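Local atomic coordinates of putative L-alanine-DL-glutamate epimerase (Burkholderia xenovorans, PDB entry 3GO2), a protein that probably acts as a racemase or epimerase of the mandelate racemase/muconate lactonizing enzyme family and binds magnesium ions. Residues A[84-89]-A[270-275]; A[291-294]-A[300-303]; A[35-40]-A[45-50]. All blocks are in the same frame, centred on the assembly; numbering follows the deposited sequence.

Contact 1. Residues A[84-89]-A[270-275]; sequences VSEGIG and TLFGIR. With MG (magnesium ion), chain C.
A single aromatic ring makes the whole meeting from one side: F272, two residues past a main-chain carbonyl that binds magnesium, presses on the flank of helix 82-103 at S85 and E86. S85 CB approaches the ring obliquely, 3.4 Å from F272 CD1, while E86 CG lies in the ring plane at the edge, 3.8 Å from F272 CZ. E86 has CG anti to its carbonyl carbon (chi1 -68°) and an extended chain, which sets a methylene against the ring and carries the carboxylate past it to S43 OG. S85 OG is likewise engaged elsewhere, with G81 N, and the side-chain atoms of S85 and E86 that meet the ring are methylene carbons. The contact ties the N-terminal capping domain of the enolase superfamily to the barrel, at the loop that follows strand 265-267. W295 meets the F272 ring with nearly parallel planes. In the same loop T270 O holds magnesium at 2.4 Å, alongside two waters; Y249 OH of the same chain and P78 O of a second subunit also bind it, so the metal bridges subunits. F272 N donates to E276 OE1, and N296 bonds to L271 O through ND2 and to G273 N through OD1, pinning the loop backbone.

Contact 2. Residues A[291-294]-A[300-303]; sequences VDTI and QSMK
S301 lays its CB and OG against the backbone and methyl of T293, with the methyl CG1 of V291 beside it. S301 OG is 3.3 Å from T293 CA and almost as close to the side chain, 3.4 Å from T293 CG2. S301 CB rests 3.6 Å from that same T293 methyl and 3.8 Å from V291 CG1. A residue this small lets the backbones come close: the CA atoms of T293 and S301 are 5.6 Å apart. S301 OG stands anti to its own carbonyl carbon (chi1 -60°) and bonds to G297 O, four residues back and just ahead of helix 298-310, which satisfies a buried hydroxyl among carbon atoms. T293 has a similar division of labour: CG2 packs on S301, while OG1, between the backbone N and the carbonyl carbon (chi1 82°), bonds to N329 OD1. D292 points its CB away from S301 and sits at the N-cap of helix 293-296, where OD2 takes W295 N. Its OD1 is gripped by H318 ND1 and Y321 OH, so the carboxylate is fixed at both oxygens. An aspartate just past the sixth barrel strand and a histidine just past the seventh recall the His-Asp dyad of mandelate racemase, although that role is not established here. Farther round helix 298-310, K303 NZ donates to Q300 OE1 at 2.8 Å and also forms a salt bridge with E66. The contact is the turn of a beta-alpha unit of the barrel: strand 288-291, bonded through V291 to A316 and H318 at the adjoining strand 314-317, runs into helix 293-296, helix 298-310 folds back over it, and F332 of helix 323-335 packs on both T293 and S301.

Contact 3. Residues A[35-40]-A[45-50]; sequences SEFDEG and GVTAVI
F37 and I50 come at each other from opposite directions, the I50 methyl CD1 ending over the centre of the F37 ring, 3.5 Å from the centroid and 13° off the normal, a CH-pi contact. The other neighbours take different approaches to the same ring. V46 slides past F37 in the opposite sense and sets CG1 obliquely 3.5 Å from F37 CD1. T47 crosses at about a right angle, its OG1 lying in the ring plane at the edge, 3.5 Å from F37 CE1. F37 has CG between its backbone N and carbonyl carbon (chi1 68°), which throws the ring from strand 32-37 onto the first turn of helix 46-57. E39 passes V46 in antiparallel fashion, CG to CB 4.0 Å, and crosses T47 nearly at right angles. Its extended chain delivers OE2 to two T47 donors: T47 N at 2.8 Å, nearly along the C-O axis, and T47 OG1 at 2.6 Å, from above the carboxylate plane. A water donates to E39 OE2 and accepts from A48 N, adding a third link. G45, at the N-cap position, has a positive phi that suits a residue without CB. The unit is a strand-loop-helix connection in the N-terminal capping domain, leading from strand 32-37, outermost within this chain of the three-stranded antiparallel sheet, into helix 46-57; H21 of the adjacent strand meets the F37 ring, and A90 of helix 82-103 touches both F37 and I50. Chemically the contact has two halves, an apolar ring-and-methyl cluster and a carboxylate oxygen that takes the amide and hydroxyl of T47 in the first turn of a helix. A negative charge there would probably be stabilised by the helix dipole as well as by the T47 bonds.

Overall arrangement
Helix 82-103 links contacts 1 and 3, whose centres lie 12 Å apart: G87 CA rests 3.6 Å from I50 CG1, and E86 OE1 is 3.5 Å from V46 CG2. Contacts 1 and 2 are closer, 8 Å between centres, with I274 CD1 at 3.7 Å from K303 O. Contacts 2 and 3 are 16 Å apart but still touch where I294 CG2 meets E36 O at 3.4 Å, capping domain against barrel. Magnesium is bound within contact 1. The D292 side chain of contact 2 is about 9 Å from a magnesium ion and about 5 Å from the side chain of the metal ligand E269. In contact 3, the V46 side chain is about 12 Å from a bound magnesium ion.

Contact 1. Residues A[84-89]-A[270-275]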
# COMPACT_ATOMS: atom_id res chain seq x y z
N VAL A 84 -27.86 10.67 -16.80
CA VAL A 84 -27.82 9.78 -17.94
C VAL A 84 -28.07 8.35 -17.45
O VAL A 84 -28.90 7.63 -18.00
CB VAL A 84 -26.47 9.84 -18.66
CG1 VAL A 84 -26.20 8.56 -19.51
CG2 VAL A 84 -26.37 11.11 -19.48
N SER A 85 -27.35 7.94 -16.41
CA SER A 85 -27.52 6.59 -15.91
C SER A 85 -28.91 6.37 -15.29
O SER A 85 -29.47 5.26 -15.39
CB SER A 85 -26.40 6.21 -14.94
OG SER A 85 -25.19 6.01 -15.65
N GLU A 86 -29.49 7.42 -14.69
CA GLU A 86 -30.87 7.32 -14.19
C GLU A 86 -31.85 7.08 -15.34
O GLU A 86 -32.79 6.30 -15.21
CB GLU A 86 -31.31 8.57 -13.44
CG GLU A 86 -30.61 8.79 -12.14
CD GLU A 86 -31.11 10.00 -11.43
OE1 GLU A 86 -32.36 10.15 -11.28
OE2 GLU A 86 -30.27 10.85 -11.00
N GLY A 87 -31.62 7.69 -16.49
CA GLY A 87 -32.52 7.46 -17.62
C GLY A 87 -32.43 6.03 -18.11
O GLY A 87 -33.44 5.39 -18.41
N ILE A 88 -31.20 5.53 -18.18
CA ILE A 88 -30.95 4.16 -18.61
C ILE A 88 -31.62 3.17 -17.63
O ILE A 88 -32.27 2.21 -18.06
CB ILE A 88 -29.43 3.91 -18.71
CG1 ILE A 88 -28.87 4.72 -19.88
CG2 ILE A 88 -29.15 2.42 -18.88
CD1 ILE A 88 -27.33 4.66 -19.97
N GLY A 89 -31.49 3.44 -16.33
CA GLY A 89 -32.09 2.59 -15.28
C GLY A 89 -33.59 2.54 -15.36
O GLY A 89 -34.21 1.49 -15.18
N THR A 270 -26.38 7.11 -3.77
CA THR A 270 -26.30 7.99 -4.91
C THR A 270 -25.34 7.49 -5.98
O THR A 270 -25.03 8.24 -6.91
CB THR A 270 -25.96 9.45 -4.53
OG1 THR A 270 -24.58 9.58 -4.18
CG2 THR A 270 -26.86 9.94 -3.41
N LEU A 271 -24.86 6.26 -5.83
CA LEU A 271 -23.81 5.72 -6.70
C LEU A 271 -24.37 4.77 -7.77
O LEU A 271 -25.40 4.11 -7.58
CB LEU A 271 -22.78 4.98 -5.87
CG LEU A 271 -22.10 5.72 -4.74
CD1 LEU A 271 -21.04 4.80 -4.06
CD2 LEU A 271 -21.47 7.02 -5.24
N PHE A 272 -23.62 4.67 -8.86
CA PHE A 272 -23.98 3.89 -10.04
C PHE A 272 -22.93 2.82 -10.40
O PHE A 272 -21.78 3.14 -10.66
CB PHE A 272 -24.16 4.80 -11.26
CG PHE A 272 -25.24 5.80 -11.12
CD1 PHE A 272 -26.50 5.57 -11.65
CD2 PHE A 272 -25.00 7.02 -10.50
CE1 PHE A 272 -27.50 6.52 -11.52
CE2 PHE A 272 -25.99 7.95 -10.38
CZ PHE A 272 -27.24 7.70 -10.89
N GLY A 273 -23.39 1.58 -10.47
CA GLY A 273 -22.61 0.46 -10.96
C GLY A 273 -21.55 -0.03 -10.01
O GLY A 273 -21.15 0.66 -9.09
N ILE A 274 -21.07 -1.23 -10.26
CA ILE A 274 -19.97 -1.75 -9.47
C ILE A 274 -18.80 -0.76 -9.46
O ILE A 274 -18.17 -0.55 -8.43
CB ILE A 274 -19.52 -3.12 -9.99
CG1 ILE A 274 -20.57 -4.20 -9.68
CG2 ILE A 274 -18.12 -3.48 -9.39
CD1 ILE A 274 -20.21 -5.54 -10.24
N ARG A 275 -18.52 -0.12 -10.61
CA ARG A 275 -17.38 0.80 -10.67
C ARG A 275 -17.40 1.91 -9.58
O ARG A 275 -16.35 2.25 -9.03
CB ARG A 275 -17.27 1.49 -12.04
CG ARG A 275 -16.85 0.63 -13.19
CD ARG A 275 -16.76 1.48 -14.47
NE ARG A 275 -16.28 0.74 -15.65
CZ ARG A 275 -17.03 0.06 -16.50
NH1 ARG A 275 -18.35 -0.04 -16.35
NH2 ARG A 275 -16.45 -0.56 -17.53
MG MG C . -24.07 10.36 -7.32
O HOH W 1 -24.04 10.95 -9.61
O HOH W 2 -21.90 9.30 -8.04

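Contact 2. Residues A[291-294]-A[300-303]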
# COMPACT_ATOMS: atom_id res chain seq x y z
N VAL A 291 -28.40 0.67 -2.17
CA VAL A 291 -28.40 0.60 -3.63
C VAL A 291 -29.68 1.22 -4.14
O VAL A 291 -30.76 0.82 -3.72
CB VAL A 291 -28.30 -0.84 -4.12
CG1 VAL A 291 -28.31 -0.89 -5.65
CG2 VAL A 291 -27.02 -1.55 -3.57
N ASP A 292 -29.57 2.22 -5.00
CA ASP A 292 -30.78 2.82 -5.59
C ASP A 292 -31.05 2.09 -6.91
O ASP A 292 -30.38 2.32 -7.92
CB ASP A 292 -30.65 4.32 -5.76
CG ASP A 292 -31.99 4.97 -6.07
OD1 ASP A 292 -32.34 6.02 -5.47
OD2 ASP A 292 -32.72 4.36 -6.86
N THR A 293 -31.99 1.15 -6.86
CA THR A 293 -32.33 0.33 -8.00
C THR A 293 -33.22 1.08 -8.98
O THR A 293 -33.32 0.71 -10.14
CB THR A 293 -33.01 -1.01 -7.61
OG1 THR A 293 -34.40 -0.81 -7.37
CG2 THR A 293 -32.33 -1.67 -6.41
N ILE A 294 -33.89 2.12 -8.49
CA ILE A 294 -34.70 3.00 -9.34
C ILE A 294 -33.76 3.79 -10.29
O ILE A 294 -34.02 3.92 -11.49
CB ILE A 294 -35.53 3.96 -8.45
CG1 ILE A 294 -36.42 3.20 -7.48
CG2 ILE A 294 -36.32 4.94 -9.31
CD1 ILE A 294 -37.23 2.05 -8.09
N GLN A 300 -28.91 -4.12 -13.22
CA GLN A 300 -27.61 -3.62 -12.82
C GLN A 300 -27.43 -3.71 -11.29
O GLN A 300 -26.33 -4.01 -10.82
CB GLN A 300 -27.42 -2.16 -13.29
CG GLN A 300 -27.59 -1.92 -14.79
CD GLN A 300 -26.91 -2.96 -15.65
OE1 GLN A 300 -25.72 -3.23 -15.47
NE2 GLN A 300 -27.66 -3.58 -16.56
N SER A 301 -28.51 -3.51 -10.54
CA SER A 301 -28.46 -3.56 -9.09
C SER A 301 -28.17 -4.97 -8.59
O SER A 301 -27.56 -5.12 -7.54
CB SER A 301 -29.77 -3.04 -8.48
OG SER A 301 -29.95 -1.71 -8.89
N MET A 302 -28.62 -6.00 -9.33
CA MET A 302 -28.26 -7.38 -8.96
C MET A 302 -26.73 -7.60 -9.03
O MET A 302 -26.13 -8.27 -8.17
CB MET A 302 -29.01 -8.41 -9.84
CG MET A 302 -30.53 -8.40 -9.69
SD MET A 302 -31.25 -8.53 -8.02
CE MET A 302 -30.72 -10.24 -7.69
N LYS A 303 -26.09 -6.99 -10.04
CA LYS A 303 -24.65 -7.04 -10.18
C LYS A 303 -23.94 -6.41 -8.95
O LYS A 303 -23.01 -7.00 -8.37
CB LYS A 303 -24.22 -6.32 -11.47
CG LYS A 303 -24.76 -6.91 -12.77
CD LYS A 303 -24.33 -6.07 -13.97
CE LYS A 303 -24.96 -6.58 -15.25
NZ LYS A 303 -24.60 -5.67 -16.42

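Contact 3. Residues A[35-40]-A[45-50]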
# COMPACT_ATOMS: atom_id res chain seq x y z
N SER A 35 -42.05 1.66 -15.43
CA SER A 35 -41.18 1.97 -14.29
C SER A 35 -41.54 3.33 -13.73
O SER A 35 -42.31 4.09 -14.33
CB SER A 35 -39.70 1.96 -14.72
OG SER A 35 -39.42 3.05 -15.59
N GLU A 36 -40.98 3.63 -12.58
CA GLU A 36 -41.12 4.95 -11.96
C GLU A 36 -39.71 5.50 -11.81
O GLU A 36 -38.80 4.73 -11.57
CB GLU A 36 -41.88 4.87 -10.64
CG GLU A 36 -42.04 6.24 -9.95
CD GLU A 36 -42.82 6.17 -8.65
OE1 GLU A 36 -43.46 5.14 -8.39
OE2 GLU A 36 -42.80 7.18 -7.89
N PHE A 37 -39.54 6.79 -12.05
CA PHE A 37 -38.25 7.48 -11.84
C PHE A 37 -38.49 8.85 -11.20
O PHE A 37 -39.63 9.25 -10.98
CB PHE A 37 -37.44 7.57 -13.14
CG PHE A 37 -38.02 8.46 -14.21
CD1 PHE A 37 -37.58 9.78 -14.37
CD2 PHE A 37 -38.99 7.99 -15.06
CE1 PHE A 37 -38.08 10.59 -15.39
CE2 PHE A 37 -39.51 8.80 -16.06
CZ PHE A 37 -39.07 10.11 -16.21
N ASP A 38 -37.42 9.56 -10.88
CA ASP A 38 -37.48 10.78 -10.11
C ASP A 38 -36.54 11.83 -10.67
O ASP A 38 -35.43 11.49 -11.13
CB ASP A 38 -37.12 10.45 -8.66
CG ASP A 38 -36.97 11.66 -7.80
OD1 ASP A 38 -38.01 12.11 -7.26
OD2 ASP A 38 -35.81 12.13 -7.64
N GLU A 39 -36.97 13.08 -10.64
CA GLU A 39 -36.09 14.21 -10.96
C GLU A 39 -35.87 15.14 -9.76
O GLU A 39 -34.93 15.95 -9.76
CB GLU A 39 -36.65 15.03 -12.10
CG GLU A 39 -36.62 14.31 -13.43
CD GLU A 39 -37.04 15.15 -14.59
OE1 GLU A 39 -37.42 16.31 -14.38
OE2 GLU A 39 -36.98 14.64 -15.72
N GLY A 40 -36.73 15.03 -8.76
CA GLY A 40 -36.65 15.88 -7.55
C GLY A 40 -35.41 15.77 -6.68
O GLY A 40 -34.98 16.78 -6.12
N GLY A 45 -33.37 16.65 -15.75
CA GLY A 45 -32.95 16.17 -17.06
C GLY A 45 -33.20 14.69 -17.36
O GLY A 45 -32.99 14.25 -18.51
N VAL A 46 -33.61 13.91 -16.36
CA VAL A 46 -33.80 12.45 -16.60
C VAL A 46 -34.80 12.18 -17.73
O VAL A 46 -34.58 11.33 -18.59
CB VAL A 46 -34.24 11.68 -15.33
CG1 VAL A 46 -34.33 10.19 -15.64
CG2 VAL A 46 -33.23 11.94 -14.18
N THR A 47 -35.91 12.92 -17.72
CA THR A 47 -36.92 12.76 -18.77
C THR A 47 -36.32 12.98 -20.16
O THR A 47 -36.61 12.24 -21.10
CB THR A 47 -38.14 13.68 -18.55
OG1 THR A 47 -38.70 13.47 -17.24
CG2 THR A 47 -39.19 13.46 -19.65
N ALA A 48 -35.47 13.99 -20.29
CA ALA A 48 -34.86 14.29 -21.59
C ALA A 48 -33.97 13.17 -22.08
O ALA A 48 -33.94 12.85 -23.27
CB ALA A 48 -34.10 15.61 -21.53
N VAL A 49 -33.20 12.58 -21.16
CA VAL A 49 -32.39 11.41 -21.46
C VAL A 49 -33.23 10.25 -21.97
O VAL A 49 -32.93 9.63 -23.00
CB VAL A 49 -31.56 10.95 -20.20
CG1 VAL A 49 -30.81 9.66 -20.51
CG2 VAL A 49 -30.60 12.08 -19.75
N ILE A 50 -34.28 9.94 -21.23
CA ILE A 50 -35.16 8.82 -21.58
C ILE A 50 -35.80 9.04 -22.94
O ILE A 50 -35.86 8.13 -23.77
CB ILE A 50 -36.27 8.65 -20.52
CG1 ILE A 50 -35.64 8.16 -19.22
CG2 ILE A 50 -37.34 7.64 -21.00
CD1 ILE A 50 -36.55 8.36 -17.99
O HOH W 3 -35.80 16.38 -18.27